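Local coordinates for 11S globulin seed storage protein (Amaranthus hypochondriacus, PDB 3QAC) that probably serves as a seed nutrient reservoir, its mature form a hexamer of subunits that each join an acidic and a basic chain, at residues N210-L220 against I230-Q238; V329-A337 against E446-G454. All coordinates share one frame; numbering follows the deposited sequence.

Contact 1. Residues N210-L220 against I230-Q238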
# COMPACT_ATOMS: atom_id res chain seq x y z
N ASN A 210 -17.83 -0.49 26.12
CA ASN A 210 -17.71 -1.49 25.06
C ASN A 210 -18.75 -1.22 23.97
O ASN A 210 -19.69 -0.45 24.20
CB ASN A 210 -17.87 -2.92 25.62
CG ASN A 210 -19.32 -3.29 25.90
OD1 ASN A 210 -20.14 -3.36 24.98
ND2 ASN A 210 -19.65 -3.54 27.16
N ILE A 211 -18.61 -1.84 22.81
CA ILE A 211 -19.43 -1.42 21.67
C ILE A 211 -20.92 -1.56 21.94
O ILE A 211 -21.72 -0.81 21.39
CB ILE A 211 -19.07 -2.13 20.36
CG1 ILE A 211 -19.45 -3.60 20.41
CG2 ILE A 211 -17.60 -1.94 20.04
CD1 ILE A 211 -19.20 -4.29 19.11
N PHE A 212 -21.28 -2.52 22.78
CA PHE A 212 -22.69 -2.76 23.08
C PHE A 212 -23.29 -1.57 23.80
O PHE A 212 -24.44 -1.21 23.54
CB PHE A 212 -22.87 -4.04 23.88
CG PHE A 212 -22.58 -5.28 23.10
CD1 PHE A 212 -21.63 -6.18 23.53
CD2 PHE A 212 -23.25 -5.53 21.91
CE1 PHE A 212 -21.35 -7.33 22.79
CE2 PHE A 212 -22.98 -6.66 21.17
CZ PHE A 212 -22.03 -7.56 21.62
N ARG A 213 -22.52 -0.95 24.69
CA ARG A 213 -23.00 0.24 25.38
C ARG A 213 -23.53 1.27 24.38
O ARG A 213 -24.40 2.08 24.71
CB ARG A 213 -21.88 0.87 26.23
CG ARG A 213 -21.98 2.39 26.32
CD ARG A 213 -21.52 2.94 27.66
NE ARG A 213 -21.80 4.38 27.75
CZ ARG A 213 -21.58 5.13 28.82
NH1 ARG A 213 -21.06 4.60 29.92
NH2 ARG A 213 -21.87 6.43 28.80
N GLY A 214 -23.03 1.22 23.16
CA GLY A 214 -23.43 2.19 22.16
C GLY A 214 -24.84 2.00 21.63
O GLY A 214 -25.50 2.95 21.22
N PHE A 215 -25.32 0.77 21.64
CA PHE A 215 -26.62 0.52 21.04
C PHE A 215 -27.78 0.77 22.00
O PHE A 215 -27.68 0.59 23.22
CB PHE A 215 -26.70 -0.90 20.46
CG PHE A 215 -25.81 -1.12 19.27
CD1 PHE A 215 -26.19 -0.67 18.01
CD2 PHE A 215 -24.60 -1.79 19.40
CE1 PHE A 215 -25.38 -0.88 16.90
CE2 PHE A 215 -23.78 -2.01 18.31
CZ PHE A 215 -24.17 -1.56 17.05
N GLU A 216 -28.88 1.23 21.41
CA GLU A 216 -30.18 1.22 22.06
C GLU A 216 -30.39 -0.15 22.70
O GLU A 216 -30.36 -1.17 22.01
CB GLU A 216 -31.25 1.51 21.01
CG GLU A 216 -32.40 2.36 21.48
CD GLU A 216 -33.49 1.55 22.11
OE1 GLU A 216 -33.39 1.24 23.33
OE2 GLU A 216 -34.44 1.21 21.38
N THR A 217 -30.60 -0.17 24.01
CA THR A 217 -30.74 -1.42 24.77
C THR A 217 -31.82 -2.33 24.20
O THR A 217 -31.63 -3.54 24.09
CB THR A 217 -31.04 -1.13 26.25
OG1 THR A 217 -30.05 -0.22 26.76
CG2 THR A 217 -31.02 -2.41 27.08
N ARG A 218 -32.95 -1.73 23.82
CA ARG A 218 -34.03 -2.49 23.22
C ARG A 218 -33.52 -3.28 22.02
O ARG A 218 -33.59 -4.51 22.02
CB ARG A 218 -35.19 -1.56 22.81
CG ARG A 218 -36.44 -2.30 22.34
CD ARG A 218 -37.67 -1.39 22.31
NE ARG A 218 -37.86 -0.65 23.56
CZ ARG A 218 -37.87 0.68 23.66
NH1 ARG A 218 -37.71 1.43 22.58
NH2 ARG A 218 -38.05 1.26 24.85
N LEU A 219 -32.99 -2.57 21.03
CA LEU A 219 -32.36 -3.18 19.85
C LEU A 219 -31.44 -4.33 20.24
O LEU A 219 -31.43 -5.37 19.57
CB LEU A 219 -31.60 -2.14 19.02
CG LEU A 219 -32.37 -1.44 17.89
CD1 LEU A 219 -31.56 -0.30 17.24
CD2 LEU A 219 -32.81 -2.44 16.84
N LEU A 220 -30.67 -4.16 21.31
CA LEU A 220 -29.79 -5.22 21.78
C LEU A 220 -30.55 -6.47 22.19
O LEU A 220 -30.26 -7.57 21.72
CB LEU A 220 -28.92 -4.75 22.95
CG LEU A 220 -27.66 -3.98 22.57
CD1 LEU A 220 -26.62 -4.13 23.66
CD2 LEU A 220 -27.10 -4.48 21.24
N ILE A 230 -30.85 -8.42 30.67
CA ILE A 230 -29.63 -9.10 30.24
C ILE A 230 -28.89 -8.28 29.18
O ILE A 230 -27.66 -8.21 29.19
CB ILE A 230 -29.91 -10.52 29.74
CG1 ILE A 230 -30.08 -11.46 30.93
CG2 ILE A 230 -28.78 -11.02 28.85
CD1 ILE A 230 -30.17 -12.92 30.56
N ALA A 231 -29.64 -7.64 28.29
CA ALA A 231 -29.03 -6.72 27.33
C ALA A 231 -28.17 -5.66 28.02
O ALA A 231 -27.10 -5.32 27.54
CB ALA A 231 -30.10 -6.07 26.45
N GLN A 232 -28.65 -5.14 29.16
CA GLN A 232 -27.90 -4.16 29.94
C GLN A 232 -26.59 -4.72 30.45
O GLN A 232 -25.63 -3.99 30.69
CB GLN A 232 -28.71 -3.70 31.15
CG GLN A 232 -30.01 -3.02 30.82
CD GLN A 232 -30.72 -2.54 32.07
OE1 GLN A 232 -30.87 -1.33 32.29
NE2 GLN A 232 -31.15 -3.48 32.91
N LYS A 233 -26.56 -6.04 30.65
CA LYS A 233 -25.34 -6.71 31.05
C LYS A 233 -24.31 -6.60 29.92
O LYS A 233 -23.14 -6.31 30.15
CB LYS A 233 -25.63 -8.16 31.41
CG LYS A 233 -26.55 -8.27 32.61
CD LYS A 233 -26.00 -7.48 33.79
CE LYS A 233 -25.02 -8.31 34.62
NZ LYS A 233 -25.73 -9.32 35.48
N LEU A 234 -24.77 -6.82 28.69
CA LEU A 234 -23.94 -6.56 27.53
C LEU A 234 -23.30 -5.18 27.64
O LEU A 234 -22.12 -5.00 27.39
CB LEU A 234 -24.77 -6.66 26.25
CG LEU A 234 -24.56 -7.93 25.41
CD1 LEU A 234 -24.12 -9.11 26.26
CD2 LEU A 234 -25.79 -8.28 24.58
N GLN A 235 -24.09 -4.20 28.06
CA GLN A 235 -23.61 -2.83 27.98
C GLN A 235 -22.69 -2.49 29.13
O GLN A 235 -21.96 -1.50 29.08
CB GLN A 235 -24.78 -1.87 27.88
CG GLN A 235 -25.62 -2.14 26.66
CD GLN A 235 -26.88 -1.33 26.62
OE1 GLN A 235 -27.59 -1.20 27.62
NE2 GLN A 235 -27.19 -0.78 25.45
N ALA A 236 -22.72 -3.35 30.15
CA ALA A 236 -21.79 -3.26 31.27
C ALA A 236 -21.63 -1.84 31.81
O ALA A 236 -20.56 -1.46 32.25
CB ALA A 236 -20.44 -3.83 30.89
N GLU A 237 -22.71 -1.07 31.77
CA GLU A 237 -22.67 0.27 32.33
C GLU A 237 -22.31 0.18 33.82
O GLU A 237 -21.69 1.09 34.37
CB GLU A 237 -24.03 0.94 32.12
CG GLU A 237 -25.13 -0.08 31.77
CD GLU A 237 -26.23 0.51 30.89
OE1 GLU A 237 -26.08 1.67 30.44
OE2 GLU A 237 -27.24 -0.20 30.64
N GLN A 238 -22.66 -0.94 34.45
CA GLN A 238 -22.42 -1.16 35.87
C GLN A 238 -21.18 -2.02 36.13
O GLN A 238 -21.18 -2.83 37.06
CB GLN A 238 -23.64 -1.83 36.52
CG GLN A 238 -24.97 -1.08 36.38
CD GLN A 238 -25.00 0.24 37.16
OE1 GLN A 238 -25.87 0.46 38.00
NE2 GLN A 238 -24.05 1.13 36.86
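One face of the F212 ring carries L234, whose branch carbon CG stands 4.1 Å from the centroid of that ring, 18° off its normal, in a CH-pi contact displaced toward the rim. The carboxamide of N210 grips the backbone of the same leucine. ND2 of N210 donates to L234 O at 2.9 Å, reaching that oxygen within the carbonyl plane, while the bond leaves the N210 amide at a slight tilt. OD1 of N210 turns back on its own segment and accepts from F212 N at 2.6 Å, closing an Asx turn. A chi1 of 78°, which lodges CG between the backbone N and the carbonyl carbon, lets one amide do both jobs; ND2 also donates to G185 O, so the flip of the group is well determined.

These residues belong to a helical hairpin, helix 217-224 followed by helix 228-235, in the helical extension of the first cupin half, where storage globulins meet their neighbours in the trimer. F212 also packs on Y430 of the second subunit, and E216, the N-cap of the first helix, donates its backbone N-H to Q358 OE1 of that subunit.

The Q235 amide fills the angle between loop and helix. T217 OG1 donates to Q235 OE1 at 2.8 Å, in the carbonyl plane on a lone pair. On the other end of the amide, Q235 NE2 makes a weak bond to F212 O at 3.4 Å; F215 O is nearer, but poorly aligned with the N-H. Beneath this polar layer, L220 CD1 rests against Q235 CG at 3.7 Å, and L220 CB meets A231 CB at 3.9 Å. The methyl CG2 of T217 touches both A231 CB and Q232 CG, closing the apolar seam beside its bonded hydroxyl.

Contact 2. Residues V329-A337 against E446-G454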
# COMPACT_ATOMS: atom_id res chain seq x y z
N VAL A 329 18.84 -14.73 21.12
CA VAL A 329 19.51 -14.91 22.39
C VAL A 329 21.01 -14.74 22.20
O VAL A 329 21.65 -15.41 21.38
CB VAL A 329 19.14 -16.24 23.10
CG1 VAL A 329 17.64 -16.49 23.00
CG2 VAL A 329 19.92 -17.41 22.52
N LEU A 330 21.57 -13.80 22.95
CA LEU A 330 23.01 -13.66 22.97
C LEU A 330 23.42 -14.14 24.32
O LEU A 330 22.82 -13.77 25.31
CB LEU A 330 23.45 -12.22 22.73
CG LEU A 330 23.47 -11.73 21.28
CD1 LEU A 330 23.88 -10.28 21.25
CD2 LEU A 330 24.45 -12.56 20.47
N TYR A 331 24.41 -15.01 24.35
CA TYR A 331 24.95 -15.54 25.59
C TYR A 331 25.95 -14.54 26.14
O TYR A 331 26.23 -13.53 25.50
CB TYR A 331 25.61 -16.89 25.34
CG TYR A 331 24.64 -17.95 24.85
CD1 TYR A 331 23.41 -18.12 25.47
CD2 TYR A 331 24.97 -18.79 23.79
CE1 TYR A 331 22.51 -19.09 25.04
CE2 TYR A 331 24.08 -19.77 23.35
CZ TYR A 331 22.86 -19.91 23.98
OH TYR A 331 21.99 -20.88 23.54
N ARG A 332 26.51 -14.83 27.32
CA ARG A 332 27.42 -13.88 27.96
C ARG A 332 28.47 -13.32 27.00
O ARG A 332 29.18 -14.06 26.32
CB ARG A 332 28.05 -14.46 29.25
CG ARG A 332 29.17 -15.50 29.06
CD ARG A 332 30.52 -15.04 29.67
NE ARG A 332 30.75 -15.51 31.04
CZ ARG A 332 31.85 -16.16 31.45
NH1 ARG A 332 32.83 -16.43 30.58
NH2 ARG A 332 31.98 -16.54 32.71
N ASN A 333 28.53 -11.99 26.94
CA ASN A 333 29.52 -11.23 26.16
C ASN A 333 29.48 -11.46 24.65
O ASN A 333 30.35 -10.99 23.92
CB ASN A 333 30.93 -11.44 26.71
CG ASN A 333 31.03 -11.10 28.19
OD1 ASN A 333 30.34 -10.21 28.69
ND2 ASN A 333 31.89 -11.82 28.90
N ALA A 334 28.47 -12.18 24.18
CA ALA A 334 28.33 -12.41 22.76
C ALA A 334 27.73 -11.18 22.12
O ALA A 334 27.11 -10.34 22.79
CB ALA A 334 27.47 -13.62 22.50
N MET A 335 27.93 -11.07 20.81
CA MET A 335 27.38 -9.94 20.08
C MET A 335 26.75 -10.37 18.77
O MET A 335 27.09 -11.41 18.20
CB MET A 335 28.45 -8.87 19.83
CG MET A 335 29.11 -8.96 18.47
SD MET A 335 30.19 -7.55 18.11
CE MET A 335 31.07 -7.42 19.66
N MET A 336 25.81 -9.56 18.31
CA MET A 336 25.30 -9.67 16.96
C MET A 336 26.03 -8.61 16.16
O MET A 336 25.99 -7.43 16.50
CB MET A 336 23.79 -9.43 16.95
CG MET A 336 23.18 -9.60 15.57
SD MET A 336 21.40 -9.75 15.67
CE MET A 336 20.99 -10.11 13.97
N ALA A 337 26.74 -9.03 15.13
CA ALA A 337 27.53 -8.10 14.33
C ALA A 337 26.71 -6.91 13.88
O ALA A 337 25.49 -7.00 13.73
CB ALA A 337 28.12 -8.80 13.13
N GLU A 446 32.46 -16.45 12.00
CA GLU A 446 31.10 -16.71 12.46
C GLU A 446 30.07 -16.02 11.57
O GLU A 446 30.39 -15.09 10.84
CB GLU A 446 30.91 -16.29 13.91
CG GLU A 446 31.68 -17.13 14.91
CD GLU A 446 32.91 -16.41 15.44
OE1 GLU A 446 33.73 -15.94 14.62
OE2 GLU A 446 33.04 -16.31 16.68
N THR A 447 28.84 -16.51 11.65
CA THR A 447 27.71 -15.95 10.93
C THR A 447 26.83 -15.16 11.90
O THR A 447 26.16 -15.75 12.74
CB THR A 447 26.84 -17.06 10.30
OG1 THR A 447 27.51 -17.60 9.15
CG2 THR A 447 25.51 -16.51 9.86
N THR A 448 26.84 -13.83 11.77
CA THR A 448 25.83 -12.97 12.41
C THR A 448 25.97 -12.84 13.92
O THR A 448 25.92 -11.73 14.45
CB THR A 448 24.40 -13.46 12.11
OG1 THR A 448 24.14 -13.36 10.70
CG2 THR A 448 23.37 -12.64 12.87
N LEU A 449 26.10 -13.98 14.60
CA LEU A 449 26.30 -14.01 16.05
C LEU A 449 27.73 -14.44 16.36
O LEU A 449 28.21 -15.45 15.84
CB LEU A 449 25.33 -14.98 16.69
CG LEU A 449 23.87 -14.59 16.51
CD1 LEU A 449 22.97 -15.58 17.20
CD2 LEU A 449 23.64 -13.19 17.06
N PHE A 450 28.40 -13.66 17.20
CA PHE A 450 29.81 -13.88 17.53
C PHE A 450 29.99 -14.04 19.02
O PHE A 450 29.28 -13.42 19.81
CB PHE A 450 30.65 -12.67 17.14
CG PHE A 450 30.50 -12.26 15.71
CD1 PHE A 450 30.86 -10.98 15.32
CD2 PHE A 450 30.01 -13.15 14.76
CE1 PHE A 450 30.74 -10.60 14.00
CE2 PHE A 450 29.87 -12.77 13.44
CZ PHE A 450 30.24 -11.50 13.05
N ARG A 451 30.97 -14.84 19.40
CA ARG A 451 31.40 -14.86 20.78
C ARG A 451 32.40 -13.74 20.97
O ARG A 451 33.36 -13.62 20.20
CB ARG A 451 32.01 -16.20 21.15
CG ARG A 451 32.19 -16.35 22.65
CD ARG A 451 31.18 -15.47 23.38
NE ARG A 451 31.58 -15.26 24.77
CZ ARG A 451 31.31 -16.12 25.75
NH1 ARG A 451 30.65 -17.25 25.50
NH2 ARG A 451 31.71 -15.86 26.99
N SER A 452 32.16 -12.89 21.96
CA SER A 452 32.98 -11.70 22.19
C SER A 452 33.47 -11.60 23.63
O SER A 452 33.04 -12.36 24.51
CB SER A 452 32.22 -10.43 21.80
OG SER A 452 32.03 -10.35 20.39
N SER A 453 34.39 -10.66 23.87
CA SER A 453 34.93 -10.43 25.21
C SER A 453 34.38 -9.13 25.82
O SER A 453 34.34 -8.09 25.15
CB SER A 453 36.46 -10.43 25.19
OG SER A 453 36.98 -11.74 24.98
N GLY A 454 33.95 -9.20 27.08
CA GLY A 454 33.31 -8.06 27.72
C GLY A 454 34.10 -7.51 28.89
O GLY A 454 33.98 -6.34 29.23
O HOH W 1 24.65 -9.45 12.15
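M335 and F450 exchange both of their backbone hydrogen bonds, M335 N to F450 O at 2.9 Å and F450 N to M335 O at 2.8 Å, as an antiparallel hydrogen-bonded pair. A337 N then donates to T448 O, and M336 faces L449 as the non-hydrogen-bonded pair between.

Apolar contacts follow the strand alternation. L449 CD2 touches L330 CD2 at 3.6 Å and also M336 CB, while the extended M336 chain, CG anti to the backbone N (chi1 -177°), carries its CE to T448 CG2 at 3.6 Å. On the F450 side, A337 CB presses obliquely on the ring at CE1, 3.3 Å away. The pairing brings the short strand 449-450, near the C-terminal end of the model, onto strand 335-341 of the second cupin barrel. M335 and F450 also pack on S223 of the third subunit.

Polar contacts gather at the turn 331-334, a type II beta turn. R332 O sits 2.9 Å above the centre of the R451 guanidinium plane, so no N-H is aimed at it; instead R451 NE donates in plane to S452 O at 3.3 Å and NH1 to E303 O. R332 NH1 lies at the R451 edge, the planes 86° apart, a like-charge approach probably offset in part by those carbonyls. With an alanine replacing R451, both oxygens would probably lose this donor and a gap would be likely to open over R332 O.

In the fold
Both segments of contact 1 precede those of contact 2; about 55 Å separates their centres, with the middle of the chain between them, and their nearest atoms are about 38 Å apart. They share no helix or strand: residues 210-220 and 230-238 form a local helical hairpin, the helical extension of the N-terminal half, whereas 329-337 runs from one sheet of the second cupin barrel into the other, and strand 449-450, over a hundred residues on, pairs with 335-341. The assembly relates them. Contact 1 meets strands 354-360 and 385-391 and Y430 of helix 423-430 in one neighbour, and contact 2 touches S223 and E222, in helix 217-224 of another, consistent with head-to-tail trimer association.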